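Local structure of hypothetical protein PAE2754 (Pyrobaculum aerophilum, 1V8P) at residues M26-Y38 with E52-A64. The protein probably acts as the toxin of a type II toxin-antitoxin system, a magnesium-dependent PIN-domain nuclease with ribonuclease and slow single-stranded DNA exonuclease activity. The protein carries 1 engineered substitution. Sequence-based numbering, arbitrary orientation.
Sequences MAVEYLVDASALY and EKLAILHLTIYEA. Engineered in segment 26-38: Ala27 (natural residue Pro).
Strands 30-32 and 54-56, the inner pair of the parallel sheet in the PIN domain, are paired here, and the Tyr30-Leu54 and Leu31-Ala55 bridges establish a parallel register. Three backbone bonds define it: Tyr30 N to Lys53 O, Ala55 N to Tyr30 O, and Val32 N to Ala55 O, the last at 2.6 Å with an N-H...O angle of 173°. Lys53 O is gripped twice, because Glu29 N also donates to it at 2.8 Å.

On one face, the Leu54 side chain slants across that of Tyr30, its CD1 3.5 Å from Tyr30 CD1. On the other face, Val28 holds CG1 anti to its backbone N (chi1 -180°), which sets CG1 3.6 Å from Ala55 CB, while Leu31 CD1 meets Leu57 CD2 at 3.7 Å, the two side chains crossing at about a right angle. Exposed Glu29 lies side by side with the buried Lys53 side chain, its carboxylate against Lys53 CG and CD; Lys53 NZ hydrogen-bonds to Gln158.

Beyond the sheet, the opening turns of helices 34-40 and 58-73 cross at -65° (axes of 34-38 and 58-64). Asp33, a predicted magnesium ligand close to Asp117 and Asp135, N-caps the first: its OD1 accepts from Ala36 N at 2.9 Å and from Ser35 OG, and Thr133 OG1 bonds to OD2. Thr60 OG1 accepts from Leu57 N (3.1 Å), and Tyr120 OH hydrogen-bonds to both this oxygen and Glu63 OE2. Where the helices meet, Ala34 CB packs against the base of the Glu63 side chain, 3.4 Å from Glu63 CB.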
# COMPACT_ATOMS: atom_id res chain seq x y z
N MET C 26 20.43 18.94 19.14
CA MET C 26 19.50 19.47 20.14
C MET C 26 18.94 20.84 19.80
O MET C 26 18.28 21.47 20.63
CB MET C 26 20.17 19.50 21.52
N ALA C 27 19.21 21.33 18.60
CA ALA C 27 18.69 22.62 18.17
C ALA C 27 17.45 22.31 17.33
O ALA C 27 16.87 23.20 16.70
CB ALA C 27 19.73 23.35 17.33
N VAL C 28 17.05 21.05 17.34
CA VAL C 28 15.89 20.60 16.58
C VAL C 28 14.58 20.96 17.26
O VAL C 28 14.38 20.68 18.44
CB VAL C 28 15.95 19.07 16.36
CG1 VAL C 28 14.74 18.60 15.56
CG2 VAL C 28 17.23 18.71 15.64
N GLU C 29 13.67 21.58 16.51
CA GLU C 29 12.36 21.97 17.01
C GLU C 29 11.26 21.25 16.22
O GLU C 29 10.16 21.02 16.73
CB GLU C 29 12.16 23.49 16.88
CG GLU C 29 12.99 24.37 17.82
CD GLU C 29 13.03 25.84 17.39
OE1 GLU C 29 11.96 26.42 17.09
OE2 GLU C 29 14.13 26.43 17.36
N TYR C 30 11.56 20.89 14.98
CA TYR C 30 10.56 20.21 14.16
C TYR C 30 10.94 18.84 13.59
O TYR C 30 12.08 18.60 13.20
CB TYR C 30 10.17 21.11 12.99
CG TYR C 30 9.80 22.51 13.37
CD1 TYR C 30 10.76 23.53 13.41
CD2 TYR C 30 8.49 22.83 13.69
CE1 TYR C 30 10.41 24.83 13.76
CE2 TYR C 30 8.12 24.13 14.05
CZ TYR C 30 9.09 25.13 14.07
OH TYR C 30 8.70 26.42 14.38
N LEU C 31 9.95 17.95 13.55
CA LEU C 31 10.09 16.62 12.97
C LEU C 31 9.27 16.71 11.68
O LEU C 31 8.06 16.97 11.73
CB LEU C 31 9.48 15.53 13.87
CG LEU C 31 9.46 14.13 13.24
CD1 LEU C 31 10.88 13.70 12.93
CD2 LEU C 31 8.81 13.13 14.18
N VAL C 32 9.93 16.52 10.54
CA VAL C 32 9.27 16.61 9.24
C VAL C 32 8.99 15.24 8.64
O VAL C 32 9.87 14.38 8.65
CB VAL C 32 10.14 17.41 8.24
CG1 VAL C 32 9.50 17.45 6.89
CG2 VAL C 32 10.37 18.81 8.76
N ASP C 33 7.79 15.02 8.12
CA ASP C 33 7.48 13.72 7.53
C ASP C 33 7.52 13.76 5.99
O ASP C 33 7.67 14.82 5.38
CB ASP C 33 6.14 13.17 8.06
CG ASP C 33 4.92 13.67 7.30
OD1 ASP C 33 5.03 14.64 6.51
OD2 ASP C 33 3.84 13.09 7.51
N ALA C 34 7.39 12.59 5.36
CA ALA C 34 7.47 12.47 3.92
C ALA C 34 6.56 13.43 3.15
O ALA C 34 7.02 14.06 2.19
CB ALA C 34 7.19 11.03 3.49
N SER C 35 5.30 13.55 3.56
CA SER C 35 4.41 14.45 2.84
C SER C 35 4.87 15.90 2.96
O SER C 35 4.75 16.66 2.00
CB SER C 35 2.97 14.31 3.34
OG SER C 35 2.75 15.08 4.50
N ALA C 36 5.38 16.30 4.13
CA ALA C 36 5.85 17.67 4.33
C ALA C 36 7.15 17.90 3.59
O ALA C 36 7.32 18.89 2.88
CB ALA C 36 6.06 17.94 5.81
N LEU C 37 8.08 16.97 3.80
CA LEU C 37 9.39 17.01 3.17
C LEU C 37 9.16 17.24 1.68
O LEU C 37 9.81 18.09 1.06
CB LEU C 37 10.12 15.68 3.41
CG LEU C 37 11.56 15.45 2.94
CD1 LEU C 37 11.61 15.36 1.42
CD2 LEU C 37 12.44 16.56 3.45
N TYR C 38 8.22 16.50 1.11
CA TYR C 38 7.92 16.64 -0.30
C TYR C 38 7.49 18.06 -0.67
O TYR C 38 7.91 18.59 -1.68
CB TYR C 38 6.82 15.65 -0.71
CG TYR C 38 7.18 14.83 -1.93
CD1 TYR C 38 8.17 13.85 -1.87
CD2 TYR C 38 6.54 15.05 -3.15
CE1 TYR C 38 8.51 13.10 -3.00
CE2 TYR C 38 6.87 14.32 -4.28
CZ TYR C 38 7.86 13.34 -4.20
OH TYR C 38 8.19 12.61 -5.33
N GLU C 52 19.00 23.55 10.85
CA GLU C 52 19.36 22.91 12.11
C GLU C 52 18.13 22.70 12.99
O GLU C 52 18.15 21.92 13.95
CB GLU C 52 20.44 23.71 12.87
CG GLU C 52 19.96 24.91 13.70
CD GLU C 52 19.62 26.13 12.87
OE1 GLU C 52 20.07 26.19 11.70
OE2 GLU C 52 18.92 27.03 13.40
N LYS C 53 17.04 23.38 12.64
CA LYS C 53 15.81 23.26 13.40
C LYS C 53 14.92 22.10 12.96
O LYS C 53 14.05 21.67 13.73
CB LYS C 53 15.04 24.59 13.32
CG LYS C 53 15.51 25.58 14.36
CD LYS C 53 14.69 26.87 14.40
CE LYS C 53 15.10 27.83 13.31
NZ LYS C 53 14.98 29.25 13.74
N LEU C 54 15.14 21.60 11.75
CA LEU C 54 14.33 20.49 11.22
C LEU C 54 15.01 19.14 11.24
O LEU C 54 16.22 19.03 11.06
CB LEU C 54 13.90 20.77 9.78
CG LEU C 54 13.35 22.13 9.37
CD1 LEU C 54 12.50 22.73 10.49
CD2 LEU C 54 14.53 23.03 9.03
N ALA C 55 14.21 18.10 11.44
CA ALA C 55 14.70 16.73 11.44
C ALA C 55 13.69 15.79 10.78
O ALA C 55 12.54 16.14 10.57
CB ALA C 55 14.99 16.28 12.86
N ILE C 56 14.16 14.59 10.46
CA ILE C 56 13.36 13.54 9.84
C ILE C 56 13.76 12.26 10.52
O ILE C 56 14.66 12.25 11.36
CB ILE C 56 13.69 13.34 8.33
CG1 ILE C 56 15.18 13.01 8.18
CG2 ILE C 56 13.26 14.54 7.51
CD1 ILE C 56 15.69 13.02 6.76
N LEU C 57 13.09 11.18 10.17
CA LEU C 57 13.42 9.88 10.73
C LEU C 57 14.09 9.14 9.57
O LEU C 57 14.04 9.61 8.43
CB LEU C 57 12.14 9.15 11.15
CG LEU C 57 11.17 9.77 12.15
CD1 LEU C 57 10.06 8.76 12.47
CD2 LEU C 57 11.89 10.13 13.42
N HIS C 58 14.73 8.01 9.82
CA HIS C 58 15.33 7.28 8.71
C HIS C 58 14.20 6.91 7.74
O HIS C 58 14.36 7.00 6.51
CB HIS C 58 16.01 5.99 9.20
CG HIS C 58 17.30 6.21 9.91
ND1 HIS C 58 18.46 6.57 9.26
CD2 HIS C 58 17.62 6.11 11.23
CE1 HIS C 58 19.44 6.68 10.15
NE2 HIS C 58 18.95 6.41 11.34
N LEU C 59 13.07 6.51 8.30
CA LEU C 59 11.89 6.12 7.52
C LEU C 59 11.55 7.15 6.45
O LEU C 59 11.07 6.82 5.38
CB LEU C 59 10.68 5.96 8.44
CG LEU C 59 9.41 5.14 8.12
CD1 LEU C 59 8.22 5.93 8.61
CD2 LEU C 59 9.26 4.85 6.65
N THR C 60 11.78 8.42 6.75
CA THR C 60 11.47 9.50 5.83
C THR C 60 12.17 9.35 4.49
O THR C 60 11.59 9.63 3.44
CB THR C 60 11.83 10.86 6.45
OG1 THR C 60 11.16 10.99 7.71
CG2 THR C 60 11.41 12.00 5.53
N ILE C 61 13.42 8.91 4.52
CA ILE C 61 14.22 8.73 3.32
C ILE C 61 13.53 7.78 2.35
O ILE C 61 13.38 8.08 1.17
CB ILE C 61 15.62 8.18 3.69
CG1 ILE C 61 16.39 9.26 4.47
CG2 ILE C 61 16.37 7.73 2.45
CD1 ILE C 61 17.49 8.71 5.38
N TYR C 62 13.09 6.64 2.86
CA TYR C 62 12.41 5.65 2.03
C TYR C 62 11.03 6.10 1.54
O TYR C 62 10.66 5.87 0.39
CB TYR C 62 12.28 4.33 2.80
CG TYR C 62 13.61 3.82 3.28
CD1 TYR C 62 14.20 4.34 4.42
CD2 TYR C 62 14.32 2.88 2.54
CE1 TYR C 62 15.48 3.94 4.81
CE2 TYR C 62 15.60 2.48 2.91
CZ TYR C 62 16.17 3.01 4.05
OH TYR C 62 17.44 2.60 4.41
N GLU C 63 10.27 6.76 2.41
CA GLU C 63 8.96 7.24 2.01
C GLU C 63 9.03 8.29 0.92
O GLU C 63 8.20 8.29 0.02
CB GLU C 63 8.20 7.80 3.21
CG GLU C 63 7.69 6.72 4.13
CD GLU C 63 6.91 7.28 5.28
OE1 GLU C 63 5.97 6.60 5.73
OE2 GLU C 63 7.23 8.40 5.74
N ALA C 64 10.01 9.19 0.99
CA ALA C 64 10.14 10.21 -0.06
C ALA C 64 10.52 9.50 -1.34
O ALA C 64 10.00 9.80 -2.40
CB ALA C 64 11.21 11.23 0.31